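Local coordinates for d-3-phosphoglycerate dehydrogenase oxidoreductase protein (Ralstonia solanacearum, PDB 3GG9) that probably oxidises D-3-phosphoglycerate using NAD, as a member of the D-isomer specific 2-hydroxyacid dehydrogenase family, at residues P70-I75 against K97-L102; L3-L8 against V49-L54; V61-L66 against L91-D96. One frame throughout, in Å; residues are numbered along the deposited sequence. Where two conformers were deposited one is given.

Contact 1: P70-I75 against K97-L102; sequences PKLKII and KGVVVL
Ile75 and Val99 meet where two parallel strands of a flavodoxin-like sheet begin to pair, and the isoleucine illustrates how one side chain can serve several neighbours. Its CB lies 4.3 Å from Val101 CG2, on its direct partner in the parallel pairing. At the branch, CG1 stands anti to the carbonyl carbon (chi1 -65°), which turns it back toward the start of the pairing and to within 4.0 Å of Val99 CG1. The tip, CD1, comes to 3.8 Å from the same Val99 methyl, while CG2 turns to Leu54 of the strand on its other flank. Val99 is itself wedged: its CG2 sits 3.4 Å from Leu72 O. Ile74 and Val100, on the opposite face, lie side by side and point the same way, with Ile74 CG2 also 3.7 Å from Leu102 CD1. Three backbone bonds hold this register, the shortest from Leu102 N to Ile75 O (2.7 Å), while that from Val100 N to Lys73 O is more bent, at 150°. A Schellman motif at Gly98 leads out of the helix into the second strand. The pair belongs to a beta-alpha-beta unit: Ile75 and Val101 pack on Cys94 of its connecting helix 91-97, whereas Ile74 and Leu102 rest on Ile323 of helix 306-324.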
loop_
_atom_site.group_PDB
_atom_site.type_symbol
_atom_site.label_atom_id
_atom_site.label_comp_id
_atom_site.label_asym_id
_atom_site.label_seq_id
_atom_site.Cartn_x
_atom_site.Cartn_y
_atom_site.Cartn_z
ATOM N N PRO A 70 -14.098 7.997 -42.465
ATOM C CA PRO A 70 -15.116 7.361 -43.307
ATOM C C PRO A 70 -15.261 5.835 -43.132
ATOM O O PRO A 70 -16.375 5.306 -43.267
ATOM C CB PRO A 70 -14.652 7.701 -44.731
ATOM C CG PRO A 70 -13.201 7.977 -44.616
ATOM C CD PRO A 70 -13.007 8.590 -43.268
ATOM N N LYS A 71 -14.170 5.142 -42.800
ATOM C CA LYS A 71 -14.193 3.674 -42.754
ATOM C C LYS A 71 -14.701 3.068 -41.441
ATOM O O LYS A 71 -14.923 1.852 -41.367
ATOM C CB LYS A 71 -12.817 3.101 -43.113
ATOM C CG LYS A 71 -12.189 3.752 -44.331
ATOM C CD LYS A 71 -11.509 2.742 -45.225
ATOM C CE LYS A 71 -11.073 3.383 -46.535
ATOM N NZ LYS A 71 -12.191 4.125 -47.197
ATOM N N LEU A 72 -14.891 3.902 -40.413
ATOM C CA LEU A 72 -15.255 3.412 -39.077
ATOM C C LEU A 72 -16.674 2.882 -39.022
ATOM O O LEU A 72 -17.617 3.582 -39.398
ATOM C CB LEU A 72 -15.088 4.511 -38.020
ATOM C CG LEU A 72 -15.361 4.065 -36.572
ATOM C CD1 LEU A 72 -14.368 2.973 -36.141
ATOM C CD2 LEU A 72 -15.303 5.231 -35.607
ATOM N N LYS A 73 -16.821 1.649 -38.537
ATOM C CA LYS A 73 -18.126 1.004 -38.422
ATOM C C LYS A 73 -18.525 0.698 -36.979
ATOM O O LYS A 73 -19.714 0.707 -36.643
ATOM C CB LYS A 73 -18.140 -0.291 -39.238
ATOM C CG LYS A 73 -17.974 -0.076 -40.742
ATOM C CD LYS A 73 -18.186 -1.365 -41.521
ATOM C CE LYS A 73 -16.880 -2.088 -41.788
ATOM N NZ LYS A 73 -16.898 -2.719 -43.135
ATOM N N ILE A 74 -17.529 0.402 -36.143
ATOM C CA ILE A 74 -17.731 -0.041 -34.764
ATOM C C ILE A 74 -16.786 0.685 -33.803
ATOM O O ILE A 74 -15.590 0.806 -34.064
ATOM C CB ILE A 74 -17.473 -1.576 -34.646
ATOM C CG1 ILE A 74 -18.527 -2.365 -35.426
ATOM C CG2 ILE A 74 -17.436 -2.024 -33.180
ATOM C CD1 ILE A 74 -18.087 -3.800 -35.839
ATOM N N ILE A 75 -17.334 1.174 -32.695
ATOM C CA ILE A 75 -16.534 1.518 -31.528
ATOM C C ILE A 75 -16.920 0.535 -30.435
ATOM O O ILE A 75 -18.108 0.405 -30.090
ATOM C CB ILE A 75 -16.780 2.958 -31.062
ATOM C CG1 ILE A 75 -16.296 3.943 -32.127
ATOM C CG2 ILE A 75 -16.033 3.250 -29.732
ATOM C CD1 ILE A 75 -16.954 5.306 -32.001
ATOM N N LYS A 97 -23.591 8.822 -38.183
ATOM C CA LYS A 97 -22.692 8.171 -39.135
ATOM C C LYS A 97 -23.016 6.687 -39.303
ATOM O O LYS A 97 -22.405 6.008 -40.124
ATOM C CB LYS A 97 -21.225 8.337 -38.715
ATOM C CG LYS A 97 -20.759 9.783 -38.506
ATOM C CD LYS A 97 -20.373 10.475 -39.809
ATOM C CE LYS A 97 -19.658 11.796 -39.538
ATOM N NZ LYS A 97 -20.487 12.772 -38.769
ATOM N N GLY A 98 -23.974 6.183 -38.533
ATOM C CA GLY A 98 -24.256 4.749 -38.513
ATOM C C GLY A 98 -23.084 3.952 -37.948
ATOM O O GLY A 98 -22.799 2.849 -38.409
ATOM N N VAL A 99 -22.391 4.539 -36.971
ATOM C CA VAL A 99 -21.312 3.876 -36.228
ATOM C C VAL A 99 -21.907 3.310 -34.945
ATOM O O VAL A 99 -22.425 4.075 -34.121
ATOM C CB VAL A 99 -20.168 4.869 -35.902
ATOM C CG1 VAL A 99 -19.140 4.243 -34.937
ATOM C CG2 VAL A 99 -19.482 5.306 -37.184
ATOM N N VAL A 100 -21.874 1.980 -34.786
ATOM C CA VAL A 100 -22.416 1.381 -33.569
ATOM C C VAL A 100 -21.423 1.445 -32.419
ATOM O O VAL A 100 -20.231 1.199 -32.596
ATOM C CB VAL A 100 -22.987 -0.073 -33.750
ATOM C CG1 VAL A 100 -24.211 -0.049 -34.645
ATOM C CG2 VAL A 100 -21.941 -1.037 -34.278
ATOM N N VAL A 101 -21.922 1.812 -31.247
ATOM C CA VAL A 101 -21.105 1.840 -30.045
ATOM C C VAL A 101 -21.472 0.632 -29.202
ATOM O O VAL A 101 -22.630 0.450 -28.822
ATOM C CB VAL A 101 -21.261 3.157 -29.266
ATOM C CG1 VAL A 101 -20.507 3.088 -27.932
ATOM C CG2 VAL A 101 -20.740 4.327 -30.113
ATOM N N LEU A 102 -20.477 -0.211 -28.933
ATOM C CA LEU A 102 -20.708 -1.440 -28.182
ATOM C C LEU A 102 -20.319 -1.217 -26.728
ATOM O O LEU A 102 -19.297 -0.596 -26.450
ATOM C CB LEU A 102 -19.925 -2.607 -28.789
ATOM C CG LEU A 102 -20.022 -2.777 -30.314
ATOM C CD1 LEU A 102 -19.381 -4.058 -30.753
ATOM C CD2 LEU A 102 -21.449 -2.712 -30.813
#

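Contact 2: L3-L8 against V49-L54; sequences LKIAVL and VEALVL. Unlike the reference sequence in segment 3-8: Leu3 (reference Met). Unlike the reference sequence in segment 49-54: Leu52 (reference Ile).
Val7 and Val53 lie side by side, pointing the same way, with Val7 CG2 4.1 Å from Val53 CB; Ile5 instead crosses Val53 at a slant, while its CG1 meets the Ala51 methyl. Orientation thus changes along one interface, that of strands 4-7 and 51-54, parallel neighbours at 17° in the five-stranded flavodoxin-like sheet, with Leu3 and Val53 against helix 306-324. On the other face Ala6 CB touches two larger groups, Val49 CG1 at 3.7 Å and Leu52 CD1 at 3.8 Å. Leu52 reaches it because its CG is anti to the backbone N (chi1 -156°), bringing the end of the chain nearer. Leu8 crosses Leu52 but runs alongside Leu54, with Leu8 CD1 3.8 Å from Leu54 CD2. At the start of the pairing Glu50 lies obliquely across Leu3, whose CD2 is 3.4 Å from Glu50 OE1. Lys4 N gives its hydrogen to Glu50 OE2 at 2.9 Å, approaching from above the carboxylate plane, 48° out of it. Lys4 O accepts in turn from both Glu50 N and Ala51 N, so one extra residue is accommodated here before regular pairing starts. Beyond it, main-chain bonds (Ala6 N to Ala51 O, Val53 N to Ala6 O, Leu8 N to Val53 O) run between apolar faces; the one carboxylate bond, at the start, would probably favour the ionised form of Glu50.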
loop_
_atom_site.group_PDB
_atom_site.type_symbol
_atom_site.label_atom_id
_atom_site.label_comp_id
_atom_site.label_asym_id
_atom_site.label_seq_id
_atom_site.Cartn_x
_atom_site.Cartn_y
_atom_site.Cartn_z
ATOM N N LEU A 3 -11.785 -7.591 -40.126
ATOM C CA LEU A 3 -11.719 -6.149 -39.927
ATOM C C LEU A 3 -10.310 -5.677 -39.612
ATOM O O LEU A 3 -9.475 -6.431 -39.091
ATOM C CB LEU A 3 -12.666 -5.712 -38.788
ATOM C CG LEU A 3 -14.170 -6.027 -38.869
ATOM C CD1 LEU A 3 -14.894 -5.611 -37.605
ATOM C CD2 LEU A 3 -14.830 -5.356 -40.062
ATOM N N LYS A 4 -10.058 -4.417 -39.946
ATOM C CA LYS A 4 -8.890 -3.688 -39.486
ATOM C C LYS A 4 -9.310 -3.095 -38.129
ATOM O O LYS A 4 -10.258 -2.288 -38.055
ATOM C CB LYS A 4 -8.563 -2.599 -40.504
ATOM C CG LYS A 4 -7.087 -2.364 -40.761
ATOM C CD LYS A 4 -6.577 -1.130 -40.033
ATOM C CE LYS A 4 -5.114 -0.861 -40.350
ATOM N NZ LYS A 4 -4.522 0.088 -39.368
ATOM N N ILE A 5 -8.637 -3.534 -37.059
ATOM C CA ILE A 5 -8.980 -3.149 -35.684
ATOM C C ILE A 5 -7.830 -2.382 -35.045
ATOM O O ILE A 5 -6.663 -2.739 -35.225
ATOM C CB ILE A 5 -9.352 -4.391 -34.826
ATOM C CG1 ILE A 5 -10.592 -5.063 -35.398
ATOM C CG2 ILE A 5 -9.531 -4.035 -33.324
ATOM C CD1 ILE A 5 -10.934 -6.392 -34.778
ATOM N N ALA A 6 -8.156 -1.293 -34.346
ATOM C CA ALA A 6 -7.174 -0.580 -33.555
ATOM C C ALA A 6 -7.605 -0.483 -32.096
ATOM O O ALA A 6 -8.781 -0.253 -31.797
ATOM C CB ALA A 6 -6.915 0.793 -34.118
ATOM N N VAL A 7 -6.631 -0.681 -31.206
ATOM C CA VAL A 7 -6.800 -0.479 -29.777
ATOM C C VAL A 7 -5.925 0.718 -29.404
ATOM O O VAL A 7 -4.722 0.725 -29.669
ATOM C CB VAL A 7 -6.310 -1.688 -28.939
ATOM C CG1 VAL A 7 -6.628 -1.457 -27.463
ATOM C CG2 VAL A 7 -6.914 -3.020 -29.427
ATOM N N LEU A 8 -6.535 1.714 -28.773
ATOM C CA LEU A 8 -5.840 2.953 -28.439
ATOM C C LEU A 8 -5.327 2.965 -26.993
ATOM O O LEU A 8 -5.869 2.265 -26.139
ATOM C CB LEU A 8 -6.823 4.110 -28.626
ATOM C CG LEU A 8 -7.313 4.394 -30.053
ATOM C CD1 LEU A 8 -8.137 5.659 -30.042
ATOM C CD2 LEU A 8 -6.116 4.551 -31.008
ATOM N N VAL A 49 -9.090 2.077 -40.031
ATOM C CA VAL A 49 -9.709 1.086 -39.143
ATOM C C VAL A 49 -11.217 1.069 -39.245
ATOM O O VAL A 49 -11.861 2.103 -39.337
ATOM C CB VAL A 49 -9.183 1.130 -37.648
ATOM C CG1 VAL A 49 -7.864 1.883 -37.552
ATOM C CG2 VAL A 49 -10.214 1.664 -36.664
ATOM N N GLU A 50 -11.774 -0.130 -39.242
ATOM C CA GLU A 50 -13.198 -0.300 -39.266
ATOM C C GLU A 50 -13.727 -0.498 -37.855
ATOM O O GLU A 50 -14.899 -0.215 -37.586
ATOM C CB GLU A 50 -13.551 -1.500 -40.143
ATOM C CG GLU A 50 -12.923 -1.442 -41.536
ATOM C CD GLU A 50 -12.771 -2.813 -42.151
ATOM O OE1 GLU A 50 -13.790 -3.379 -42.605
ATOM O OE2 GLU A 50 -11.633 -3.328 -42.175
ATOM N N ALA A 51 -12.880 -0.994 -36.952
ATOM C CA ALA A 51 -13.292 -1.195 -35.552
ATOM C C ALA A 51 -12.287 -0.627 -34.575
ATOM O O ALA A 51 -11.093 -0.890 -34.663
ATOM C CB ALA A 51 -13.578 -2.670 -35.246
ATOM N N LEU A 52 -12.786 0.153 -33.627
ATOM C CA LEU A 52 -11.921 0.843 -32.692
ATOM C C LEU A 52 -12.257 0.332 -31.307
ATOM O O LEU A 52 -13.416 0.340 -30.916
ATOM C CB LEU A 52 -12.175 2.348 -32.788
ATOM C CG LEU A 52 -11.139 3.381 -32.383
ATOM C CD1 LEU A 52 -9.768 3.107 -32.979
ATOM C CD2 LEU A 52 -11.656 4.724 -32.832
ATOM N N VAL A 53 -11.242 -0.141 -30.586
ATOM C CA VAL A 53 -11.405 -0.507 -29.189
ATOM C C VAL A 53 -10.836 0.607 -28.304
ATOM O O VAL A 53 -9.661 0.985 -28.426
ATOM C CB VAL A 53 -10.751 -1.861 -28.845
ATOM C CG1 VAL A 53 -10.953 -2.202 -27.341
ATOM C CG2 VAL A 53 -11.341 -2.959 -29.737
ATOM N N LEU A 54 -11.695 1.132 -27.433
ATOM C CA LEU A 54 -11.317 2.191 -26.503
ATOM C C LEU A 54 -11.118 1.626 -25.099
ATOM O O LEU A 54 -11.900 0.784 -24.638
ATOM C CB LEU A 54 -12.384 3.291 -26.470
ATOM C CG LEU A 54 -12.688 4.066 -27.761
ATOM C CD1 LEU A 54 -13.734 5.148 -27.510
ATOM C CD2 LEU A 54 -11.420 4.697 -28.325
#

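Contact 3: V61-L66 against L91-D96; sequences VTRQLL and LEACTD
The guanidinium of Arg63 has the methyl of Ala93 over one face, with CB 3.6 Å above the centre of its plane, and the carboxylate of Asp96 at its edge. This joins two neighbouring helices of the flavodoxin-like domain, the short helix 63-66 and helix 91-97, the connection of a beta-alpha-beta unit. The salt bridge is end-on yet converges on a single oxygen: Asp96 OD2 accepts from Arg63 NH1 at 2.8 Å and from Arg63 NH2 at 2.9 Å. Both bonds lie close to the guanidinium plane, but the carboxylate is turned 47° against it; NH2 uses the anti lone pair of OD2, whereas NH1 meets OD2 on the anti side but well out of the carboxylate plane. The arginine runs out with CG anti to its main-chain nitrogen (chi1 -171°) and then bends at chi3 (-74°), laying its flat end across Ala93. Thr62 is the N-cap of the short helix, its OG1 accepting from Leu65 N. Toward the sheet the contact becomes apolar, with Leu66 also packing on Leu72. One leucine methyl makes that turn from the salt bridge to the apolar side: Leu66 CD1 is 3.8 Å from Ala93 CB and equally far from Cys94 SG.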
loop_
_atom_site.group_PDB
_atom_site.type_symbol
_atom_site.label_atom_id
_atom_site.label_comp_id
_atom_site.label_asym_id
_atom_site.label_seq_id
_atom_site.Cartn_x
_atom_site.Cartn_y
_atom_site.Cartn_z
ATOM N N VAL A 61 -14.285 10.639 -28.231
ATOM C CA VAL A 61 -14.702 10.540 -29.622
ATOM C C VAL A 61 -15.715 11.644 -29.910
ATOM O O VAL A 61 -16.857 11.611 -29.437
ATOM C CB VAL A 61 -15.240 9.122 -29.955
ATOM C CG1 VAL A 61 -15.922 9.086 -31.324
ATOM C CG2 VAL A 61 -14.092 8.111 -29.918
ATOM N N THR A 62 -15.249 12.639 -30.664
ATOM C CA THR A 62 -16.026 13.824 -31.021
ATOM C C THR A 62 -16.644 13.681 -32.423
ATOM O O THR A 62 -16.187 12.859 -33.226
ATOM C CB THR A 62 -15.122 15.072 -31.012
ATOM O OG1 THR A 62 -14.113 14.935 -32.019
ATOM C CG2 THR A 62 -14.438 15.276 -29.641
ATOM N N ARG A 63 -17.670 14.489 -32.712
ATOM C CA ARG A 63 -18.219 14.631 -34.073
ATOM C C ARG A 63 -17.134 15.014 -35.083
ATOM O O ARG A 63 -17.113 14.483 -36.198
ATOM C CB ARG A 63 -19.357 15.666 -34.109
ATOM C CG ARG A 63 -20.135 15.706 -35.443
ATOM C CD ARG A 63 -21.348 16.647 -35.416
ATOM N NE ARG A 63 -22.480 16.114 -34.652
ATOM C CZ ARG A 63 -23.421 15.302 -35.139
ATOM N NH1 ARG A 63 -24.400 14.889 -34.344
ATOM N NH2 ARG A 63 -23.393 14.893 -36.407
ATOM N N GLN A 64 -16.235 15.915 -34.676
ATOM C CA GLN A 64 -15.155 16.376 -35.547
ATOM C C GLN A 64 -14.173 15.257 -35.905
ATOM O O GLN A 64 -13.571 15.275 -36.985
ATOM C CB GLN A 64 -14.431 17.605 -34.965
ATOM C CG GLN A 64 -14.727 17.932 -33.491
ATOM C CD GLN A 64 -16.079 18.608 -33.275
ATOM O OE1 GLN A 64 -16.857 18.195 -32.412
ATOM N NE2 GLN A 64 -16.366 19.638 -34.066
ATOM N N LEU A 65 -14.023 14.289 -35.006
ATOM C CA LEU A 65 -13.213 13.121 -35.286
ATOM C C LEU A 65 -13.957 12.204 -36.246
ATOM O O LEU A 65 -13.386 11.770 -37.245
ATOM C CB LEU A 65 -12.834 12.387 -33.996
ATOM C CG LEU A 65 -12.006 11.111 -34.176
ATOM C CD1 LEU A 65 -10.600 11.425 -34.717
ATOM C CD2 LEU A 65 -11.973 10.324 -32.858
ATOM N N LEU A 66 -15.234 11.941 -35.956
ATOM C CA LEU A 66 -16.056 11.065 -36.795
ATOM C C LEU A 66 -16.201 11.562 -38.245
ATOM O O LEU A 66 -16.316 10.752 -39.172
ATOM C CB LEU A 66 -17.421 10.828 -36.154
ATOM C CG LEU A 66 -17.363 10.085 -34.815
ATOM C CD1 LEU A 66 -18.630 10.305 -34.021
ATOM C CD2 LEU A 66 -17.090 8.585 -34.998
ATOM N N LEU A 91 -22.594 10.052 -28.796
ATOM C CA LEU A 91 -23.405 8.934 -29.266
ATOM C C LEU A 91 -24.319 9.323 -30.422
ATOM O O LEU A 91 -24.547 8.525 -31.337
ATOM C CB LEU A 91 -24.236 8.348 -28.117
ATOM C CG LEU A 91 -23.417 7.722 -26.989
ATOM C CD1 LEU A 91 -24.328 7.110 -25.929
ATOM C CD2 LEU A 91 -22.466 6.669 -27.546
ATOM N N GLU A 92 -24.834 10.551 -30.366
ATOM C CA GLU A 92 -25.689 11.097 -31.425
ATOM C C GLU A 92 -24.915 11.265 -32.731
ATOM O O GLU A 92 -25.439 10.938 -33.799
ATOM C CB GLU A 92 -26.334 12.420 -30.987
ATOM C CG GLU A 92 -27.683 12.267 -30.269
ATOM C CD GLU A 92 -27.645 11.268 -29.119
ATOM O OE1 GLU A 92 -26.796 11.421 -28.210
ATOM O OE2 GLU A 92 -28.462 10.323 -29.127
ATOM N N ALA A 93 -23.674 11.751 -32.639
ATOM C CA ALA A 93 -22.810 11.851 -33.819
ATOM C C ALA A 93 -22.474 10.480 -34.404
ATOM O O ALA A 93 -22.400 10.338 -35.628
ATOM C CB ALA A 93 -21.554 12.629 -33.520
ATOM N N CYS A 94 -22.290 9.486 -33.526
ATOM C CA CYS A 94 -22.069 8.092 -33.930
ATOM C C CYS A 94 -23.290 7.545 -34.659
ATOM O O CYS A 94 -23.162 6.957 -35.729
ATOM C CB CYS A 94 -21.746 7.201 -32.717
ATOM S SG CYS A 94 -20.078 7.433 -32.057
ATOM N N THR A 95 -24.463 7.761 -34.067
ATOM C CA THR A 95 -25.736 7.349 -34.641
ATOM C C THR A 95 -25.960 7.986 -36.026
ATOM O O THR A 95 -26.444 7.313 -36.934
ATOM C CB THR A 95 -26.899 7.663 -33.677
ATOM O OG1 THR A 95 -26.676 6.992 -32.431
ATOM C CG2 THR A 95 -28.221 7.205 -34.249
ATOM N N ASP A 96 -25.557 9.254 -36.178
ATOM C CA ASP A 96 -25.607 9.981 -37.462
ATOM C C ASP A 96 -24.760 9.340 -38.561
ATOM O O ASP A 96 -25.162 9.323 -39.732
ATOM C CB ASP A 96 -25.161 11.445 -37.283
ATOM C CG ASP A 96 -26.217 12.310 -36.607
ATOM O OD1 ASP A 96 -27.374 11.854 -36.454
ATOM O OD2 ASP A 96 -25.886 13.453 -36.217
#

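In the fold
From the N terminus, contact 2 closes first, bringing 49-54 back beside 3-8 after an excursion through strand 28-31 and helix 39-45. The next two contacts cross: 61-66 opens contact 3, 70-75 opens contact 1, then 91-96 closes the former and 97-102 at once closes the latter. Contacts 1 and 2 share one parallel sheet, since strand 74-77 lies next to strand 51-54 and Ile74 probably bonds to Leu52 through the backbone. Contact 3 pairs helices on the sheet, and its helix 91-97 runs straight into contact 1, with Val99 N probably bonded to Cys94 O. Together they tie four adjacent strands of the five-stranded domain to two of its helices.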